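Local coordinates for peptidoglycan D,D-transpeptidase PbpA (Mycobacterium tuberculosis, PDB 3UPO), which probably cross-links peptidoglycan strands as a serine D,D-transpeptidase of the cell wall, and is held here with ring-opened penicillin G, at residues 389-394 and 418-423; 407-412 and 436-441. All blocks are in the same frame, centred on the assembly; numbering follows the deposited sequence.

Contact 1 of 2, residues 389-394 and 418-423; sequences GVQIAS and APAQAP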
ATOM      1  N   GLY A 389      -4.559 -10.018  23.233  1.00 64.84           N
ATOM      2  CA  GLY A 389      -4.995  -8.716  23.759  1.00 63.83           C
ATOM      3  C   GLY A 389      -4.949  -7.522  22.807  1.00 61.66           C
ATOM      4  O   GLY A 389      -5.019  -6.368  23.254  1.00 62.31           O
ATOM      5  N   VAL A 390      -4.810  -7.771  21.505  1.00 58.61           N
ATOM      6  CA  VAL A 390      -4.960  -6.696  20.518  1.00 55.69           C
ATOM      7  C   VAL A 390      -6.103  -7.019  19.555  1.00 53.71           C
ATOM      8  O   VAL A 390      -6.045  -8.004  18.815  1.00 52.83           O
ATOM      9  CB  VAL A 390      -3.655  -6.415  19.726  1.00 55.01           C
ATOM     10  CG1 VAL A 390      -3.905  -5.393  18.640  1.00 53.18           C
ATOM     11  CG2 VAL A 390      -2.543  -5.926  20.653  1.00 56.44           C
ATOM     12  N   GLN A 391      -7.137  -6.183  19.582  1.00 52.29           N
ATOM     13  CA  GLN A 391      -8.288  -6.315  18.698  1.00 50.69           C
ATOM     14  C   GLN A 391      -8.002  -5.694  17.327  1.00 48.33           C
ATOM     15  O   GLN A 391      -7.752  -4.489  17.225  1.00 47.69           O
ATOM     16  CB  GLN A 391      -9.499  -5.632  19.335  1.00 51.61           C
ATOM     17  CG  GLN A 391     -10.827  -5.836  18.617  1.00 51.24           C
ATOM     18  CD  GLN A 391     -11.970  -5.167  19.373  1.00 52.88           C
ATOM     19  OE1 GLN A 391     -12.005  -3.939  19.505  1.00 54.77           O
ATOM     20  NE2 GLN A 391     -12.905  -5.974  19.887  1.00 53.88           N
ATOM     21  N   ILE A 392      -8.052  -6.528  16.285  1.00 46.23           N
ATOM     22  CA  ILE A 392      -7.798  -6.098  14.912  1.00 43.56           C
ATOM     23  C   ILE A 392      -9.088  -6.057  14.107  1.00 42.77           C
ATOM     24  O   ILE A 392      -9.933  -6.938  14.257  1.00 42.99           O
ATOM     25  CB  ILE A 392      -6.771  -7.038  14.198  1.00 43.13           C
ATOM     26  CG1 ILE A 392      -5.405  -6.978  14.906  1.00 43.27           C
ATOM     27  CG2 ILE A 392      -6.668  -6.706  12.694  1.00 39.97           C
ATOM     28  CD1 ILE A 392      -4.407  -8.050  14.471  1.00 42.36           C
ATOM     29  N   ALA A 393      -9.229  -5.037  13.255  1.00 41.45           N
ATOM     30  CA  ALA A 393     -10.312  -4.965  12.267  1.00 40.43           C
ATOM     31  C   ALA A 393      -9.688  -5.163  10.920  1.00 39.57           C
ATOM     32  O   ALA A 393      -8.666  -4.544  10.631  1.00 39.40           O
ATOM     33  CB  ALA A 393     -10.993  -3.619  12.305  1.00 40.81           C
ATOM     34  N   SER A 394     -10.293  -6.003  10.084  1.00 38.81           N
ATOM     35  CA  SER A 394      -9.668  -6.344   8.823  1.00 38.36           C
ATOM     36  C   SER A 394     -10.670  -6.764   7.789  1.00 38.21           C
ATOM     37  O   SER A 394     -11.856  -6.906   8.078  1.00 38.97           O
ATOM     38  CB  SER A 394      -8.644  -7.471   9.016  1.00 38.69           C
ATOM     39  OG  SER A 394      -9.280  -8.715   9.288  1.00 38.79           O
ATOM     40  N   ALA A 418      -5.640  -1.376  13.731  1.00 40.28           N
ATOM     41  CA  ALA A 418      -5.526  -1.831  15.115  1.00 41.77           C
ATOM     42  C   ALA A 418      -4.887  -0.773  16.026  1.00 42.85           C
ATOM     43  O   ALA A 418      -4.155   0.095  15.535  1.00 42.82           O
ATOM     44  CB  ALA A 418      -4.695  -3.118  15.175  1.00 42.04           C
ATOM     45  N   PRO A 419      -5.195  -0.810  17.344  1.00 43.90           N
ATOM     46  CA  PRO A 419      -6.325  -1.531  17.969  1.00 44.80           C
ATOM     47  C   PRO A 419      -7.636  -0.978  17.400  1.00 45.22           C
ATOM     48  O   PRO A 419      -7.734   0.233  17.187  1.00 45.99           O
ATOM     49  CB  PRO A 419      -6.211  -1.160  19.449  1.00 45.78           C
ATOM     50  CG  PRO A 419      -4.795  -0.739  19.647  1.00 46.00           C
ATOM     51  CD  PRO A 419      -4.375  -0.101  18.344  1.00 44.99           C
ATOM     52  N   ALA A 420      -8.619  -1.834  17.134  1.00 45.06           N
ATOM     53  CA  ALA A 420      -9.854  -1.401  16.468  1.00 45.50           C
ATOM     54  C   ALA A 420     -10.570  -0.228  17.125  1.00 46.68           C
ATOM     55  O   ALA A 420     -11.307   0.507  16.458  1.00 46.08           O
ATOM     56  CB  ALA A 420     -10.820  -2.571  16.300  1.00 45.31           C
ATOM     57  N   GLN A 421     -10.350  -0.048  18.424  1.00 49.04           N
ATOM     58  CA  GLN A 421     -11.117   0.937  19.207  1.00 51.20           C
ATOM     59  C   GLN A 421     -10.477   2.304  19.146  1.00 50.86           C
ATOM     60  O   GLN A 421     -11.177   3.322  19.173  1.00 51.76           O
ATOM     61  CB  GLN A 421     -11.214   0.528  20.672  1.00 53.27           C
ATOM     62  CG  GLN A 421     -11.746  -0.850  20.913  1.00 56.54           C
ATOM     63  CD  GLN A 421     -13.255  -0.886  20.910  1.00 60.86           C
ATOM     64  OE1 GLN A 421     -13.879  -0.930  19.839  1.00 61.94           O
ATOM     65  NE2 GLN A 421     -13.856  -0.879  22.108  1.00 60.49           N
ATOM     66  N   ALA A 422      -9.145   2.323  19.116  1.00 49.63           N
ATOM     67  CA  ALA A 422      -8.400   3.569  18.965  1.00 48.88           C
ATOM     68  C   ALA A 422      -7.115   3.346  18.149  1.00 46.90           C
ATOM     69  O   ALA A 422      -6.030   3.269  18.717  1.00 47.35           O
ATOM     70  CB  ALA A 422      -8.107   4.199  20.336  1.00 50.29           C
ATOM     71  N   PRO A 423      -7.252   3.269  16.808  1.00 45.12           N
ATOM     72  CA  PRO A 423      -6.219   2.800  15.867  1.00 43.96           C
ATOM     73  C   PRO A 423      -4.899   3.583  15.837  1.00 44.20           C
ATOM     74  O   PRO A 423      -4.888   4.824  15.817  1.00 44.50           O
ATOM     75  CB  PRO A 423      -6.926   2.881  14.508  1.00 42.91           C
ATOM     76  CG  PRO A 423      -8.417   2.849  14.853  1.00 43.06           C
ATOM     77  CD  PRO A 423      -8.498   3.640  16.101  1.00 44.44           C
TER
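Q391 and A420 are joined by a backbone hydrogen bond, A420 N to Q391 O at 2.8 Å with 153° at the hydrogen, just before strand 393-399 begins and just after strand 411-418 ends. It follows on from the antiparallel pairing of A393 with F417 at the edge of the five-stranded sheet of the transpeptidase domain. The donor lies tilted 29° from the carbonyl plane, where the chain leaves strand geometry through the cis peptide bond between A418 and P419. The same oxygen also receives a CA-H contact from P419, with P419 CA 3.4 Å from Q391 O.

On the apolar side, the methyl of A418 points at 389-394 and sits 3.9 Å from CG1 of I392, while V390 brings CG1 to 4.2 Å from the same A418 CB. I454 of helix 442-458 packs on A418 and I392 as well. The methyl of A420 meets that of A393, CB to CB at 4.1 Å, and V375 of helix 364-380 touches both.

Toward solvent, Q391 reaches over A420. Its CG stands anti to the backbone N (chi1 -172°) and the chain stays extended, carrying the amide past the A420 methyl to Q421. The two glutamine amides stand nearly perpendicular and form no hydrogen bond with each other; Q391 OE1 rests 3.4 Å from Q421 CG.

Contact 2 of 2, residues 407-412 and 436-441; sequences HTPPHA and DRLSAT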
ATOM      1  N   HIS A 407      -7.043 -20.273 -14.402  1.00 61.63           N
ATOM      2  CA  HIS A 407      -5.869 -21.137 -14.371  1.00 61.43           C
ATOM      3  C   HIS A 407      -4.631 -20.357 -13.919  1.00 59.92           C
ATOM      4  O   HIS A 407      -3.492 -20.810 -14.073  1.00 60.44           O
ATOM      5  CB  HIS A 407      -5.682 -21.780 -15.750  1.00 63.26           C
ATOM      6  CG  HIS A 407      -6.849 -22.624 -16.178  1.00 65.43           C
ATOM      7  ND1 HIS A 407      -8.086 -22.092 -16.470  1.00 67.20           N
ATOM      8  CD2 HIS A 407      -6.970 -23.963 -16.341  1.00 67.80           C
ATOM      9  CE1 HIS A 407      -8.920 -23.065 -16.794  1.00 68.44           C
ATOM     10  NE2 HIS A 407      -8.264 -24.210 -16.732  1.00 69.44           N
ATOM     11  N   THR A 408      -4.880 -19.185 -13.336  1.00 57.48           N
ATOM     12  CA  THR A 408      -3.836 -18.267 -12.905  1.00 55.36           C
ATOM     13  C   THR A 408      -3.977 -18.070 -11.404  1.00 53.38           C
ATOM     14  O   THR A 408      -5.090 -17.836 -10.924  1.00 52.92           O
ATOM     15  CB  THR A 408      -3.960 -16.915 -13.652  1.00 54.96           C
ATOM     16  OG1 THR A 408      -3.856 -17.149 -15.062  1.00 55.93           O
ATOM     17  CG2 THR A 408      -2.864 -15.947 -13.248  1.00 54.61           C
ATOM     18  N   PRO A 409      -2.864 -18.189 -10.650  1.00 51.91           N
ATOM     19  CA  PRO A 409      -2.977 -18.030  -9.194  1.00 50.45           C
ATOM     20  C   PRO A 409      -3.379 -16.601  -8.796  1.00 48.52           C
ATOM     21  O   PRO A 409      -2.822 -15.632  -9.318  1.00 47.50           O
ATOM     22  CB  PRO A 409      -1.586 -18.406  -8.663  1.00 50.62           C
ATOM     23  CG  PRO A 409      -0.654 -18.271  -9.840  1.00 52.03           C
ATOM     24  CD  PRO A 409      -1.481 -18.452 -11.092  1.00 52.75           C
ATOM     25  N   PRO A 410      -4.354 -16.478  -7.875  1.00 47.44           N
ATOM     26  CA  PRO A 410      -4.939 -15.191  -7.511  1.00 45.83           C
ATOM     27  C   PRO A 410      -4.042 -14.403  -6.564  1.00 44.58           C
ATOM     28  O   PRO A 410      -3.144 -14.986  -5.943  1.00 44.96           O
ATOM     29  CB  PRO A 410      -6.233 -15.597  -6.802  1.00 45.80           C
ATOM     30  CG  PRO A 410      -5.908 -16.910  -6.165  1.00 46.57           C
ATOM     31  CD  PRO A 410      -4.945 -17.594  -7.103  1.00 47.71           C
ATOM     32  N   HIS A 411      -4.266 -13.091  -6.464  1.00 42.78           N
ATOM     33  CA  HIS A 411      -3.551 -12.277  -5.480  1.00 40.94           C
ATOM     34  C   HIS A 411      -4.208 -12.461  -4.141  1.00 39.85           C
ATOM     35  O   HIS A 411      -5.425 -12.465  -4.059  1.00 40.24           O
ATOM     36  CB  HIS A 411      -3.605 -10.782  -5.820  1.00 40.31           C
ATOM     37  CG  HIS A 411      -3.186 -10.449  -7.218  1.00 40.41           C
ATOM     38  ND1 HIS A 411      -1.962 -10.810  -7.737  1.00 38.96           N
ATOM     39  CD2 HIS A 411      -3.821  -9.765  -8.196  1.00 38.89           C
ATOM     40  CE1 HIS A 411      -1.866 -10.368  -8.977  1.00 39.60           C
ATOM     41  NE2 HIS A 411      -2.979  -9.727  -9.278  1.00 39.34           N
ATOM     42  N   ALA A 412      -3.405 -12.575  -3.091  1.00 39.20           N
ATOM     43  CA  ALA A 412      -3.910 -12.623  -1.724  1.00 38.17           C
ATOM     44  C   ALA A 412      -3.781 -11.243  -1.082  1.00 37.25           C
ATOM     45  O   ALA A 412      -2.681 -10.686  -0.999  1.00 36.33           O
ATOM     46  CB  ALA A 412      -3.155 -13.670  -0.909  1.00 38.47           C
ATOM     47  N   ASP A 436       2.391 -18.363  -5.939  1.00 51.34           N
ATOM     48  CA  ASP A 436       2.233 -19.273  -7.087  1.00 52.56           C
ATOM     49  C   ASP A 436       1.312 -20.480  -6.829  1.00 52.93           C
ATOM     50  O   ASP A 436       1.514 -21.571  -7.385  1.00 53.70           O
ATOM     51  CB  ASP A 436       3.605 -19.684  -7.647  1.00 53.64           C
ATOM     52  CG  ASP A 436       4.457 -18.466  -8.044  1.00 54.85           C
ATOM     53  OD1 ASP A 436       5.667 -18.461  -7.728  1.00 54.21           O
ATOM     54  OD2 ASP A 436       3.897 -17.504  -8.643  1.00 55.42           O
ATOM     55  N   ARG A 437       0.280 -20.254  -6.010  1.00 51.87           N
ATOM     56  CA  ARG A 437      -0.743 -21.273  -5.703  1.00 51.90           C
ATOM     57  C   ARG A 437      -2.137 -20.858  -6.145  1.00 50.89           C
ATOM     58  O   ARG A 437      -2.620 -19.776  -5.784  1.00 49.31           O
ATOM     59  CB  ARG A 437      -0.746 -21.589  -4.212  1.00 51.60           C
ATOM     60  CG  ARG A 437       0.430 -22.444  -3.816  1.00 55.14           C
ATOM     61  CD  ARG A 437       1.080 -21.958  -2.560  1.00 57.59           C
ATOM     62  NE  ARG A 437       2.401 -22.560  -2.437  1.00 62.42           N
ATOM     63  CZ  ARG A 437       2.622 -23.741  -1.881  1.00 64.94           C
ATOM     64  NH1 ARG A 437       3.863 -24.217  -1.813  1.00 65.17           N
ATOM     65  NH2 ARG A 437       1.597 -24.441  -1.390  1.00 67.06           N
ATOM     66  N   LEU A 438      -2.771 -21.737  -6.918  1.00 51.12           N
ATOM     67  CA  LEU A 438      -4.136 -21.566  -7.386  1.00 50.61           C
ATOM     68  C   LEU A 438      -5.142 -21.455  -6.240  1.00 50.04           C
ATOM     69  O   LEU A 438      -6.200 -20.817  -6.388  1.00 48.70           O
ATOM     70  CB  LEU A 438      -4.524 -22.731  -8.303  1.00 51.94           C
ATOM     71  CG  LEU A 438      -4.561 -22.567  -9.829  1.00 52.98           C
ATOM     72  CD1 LEU A 438      -3.540 -21.548 -10.349  1.00 52.86           C
ATOM     73  CD2 LEU A 438      -4.360 -23.920 -10.512  1.00 53.63           C
ATOM     74  N   SER A 439      -4.805 -22.076  -5.107  1.00 49.78           N
ATOM     75  CA  SER A 439      -5.687 -22.093  -3.940  1.00 49.14           C
ATOM     76  C   SER A 439      -5.282 -21.061  -2.876  1.00 47.67           C
ATOM     77  O   SER A 439      -5.785 -21.103  -1.748  1.00 47.45           O
ATOM     78  CB  SER A 439      -5.755 -23.508  -3.341  1.00 50.15           C
ATOM     79  OG  SER A 439      -4.579 -23.795  -2.614  1.00 51.48           O
ATOM     80  N   ALA A 440      -4.385 -20.139  -3.244  1.00 46.21           N
ATOM     81  CA  ALA A 440      -4.010 -18.998  -2.394  1.00 44.67           C
ATOM     82  C   ALA A 440      -5.212 -18.204  -1.897  1.00 43.61           C
ATOM     83  O   ALA A 440      -6.158 -17.953  -2.646  1.00 43.12           O
ATOM     84  CB  ALA A 440      -3.078 -18.067  -3.140  1.00 44.35           C
ATOM     85  N   THR A 441      -5.165 -17.810  -0.628  1.00 42.82           N
ATOM     86  CA  THR A 441      -6.165 -16.903  -0.074  1.00 41.57           C
ATOM     87  C   THR A 441      -5.501 -15.806   0.758  1.00 41.45           C
ATOM     88  O   THR A 441      -4.391 -15.990   1.288  1.00 41.38           O
ATOM     89  CB  THR A 441      -7.226 -17.629   0.816  1.00 41.85           C
ATOM     90  OG1 THR A 441      -6.580 -18.231   1.945  1.00 43.48           O
ATOM     91  CG2 THR A 441      -8.018 -18.682   0.043  1.00 40.28           C
TER
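P409 lies against the backbone of D436 and R437 and the side chain of L438. Its CB rests on the carbonyl of R437, 3.4 Å from R437 O. CG, at the tip of the ring, comes within 4.1 Å of D436 CA. CD closes the ring beside the leucine, 3.8 Å from L438 CD1. That methyl also sits 3.4 Å from P409 N and touches the peptide that T408 leads into. L438 starts with CB directed away from 407-412; chi1 of -103° and chi2 of 31°, both off the staggered positions, bring CD1 back over the proline. The leucine is solvent-exposed and also meets a crystal neighbour, which may contribute to this conformation.

Residues R437 to A440 of the partner segment form a type I beta turn, closed by A440 N to R437 O at 3.1 Å, in the loop that leads from strand 425-431 of the transpeptidase sheet to helix 442-458. T441 is the N-cap of that helix, its OG1 accepting the amide of A444, and its side chain touches the bound, ring-opened penicillin G.

P410 packs against the carbonyls of the turn: its CD lies 3.5 Å from both R437 O and L438 O, and its CG faces A440. No hydrogen bond crosses between the segments; ring carbons of both prolines lie against carbonyl oxygens of the turn. T398 of strand 393-399 packs on both P410 and T441. Further along, strand 411-418 begins, and A412 points its methyl at the N-cap residue, A412 CB lying 3.4 Å from T441 O, while L445 touches both A412 and A440.

Contacts 1 and 2 sit at opposite ends of the strands they share, their centres 28 Å apart and their nearest atoms about 12 Å apart. Along the chain the segments alternate: 389-394, 407-412, 418-423, 436-441. Strand 393-399 leaves contact 1, strand 411-418 runs from contact 2 back to contact 1, and strand 425-431 follows on toward contact 2. Helix 442-458 then starts at contact 2 and packs its later residues on contact 1. Contact 2 lies on the active-site side, near penicillin G and the probable acyl-ester serine, S193; contact 1 is at the far end of the same antiparallel sheet, away from the annotated site.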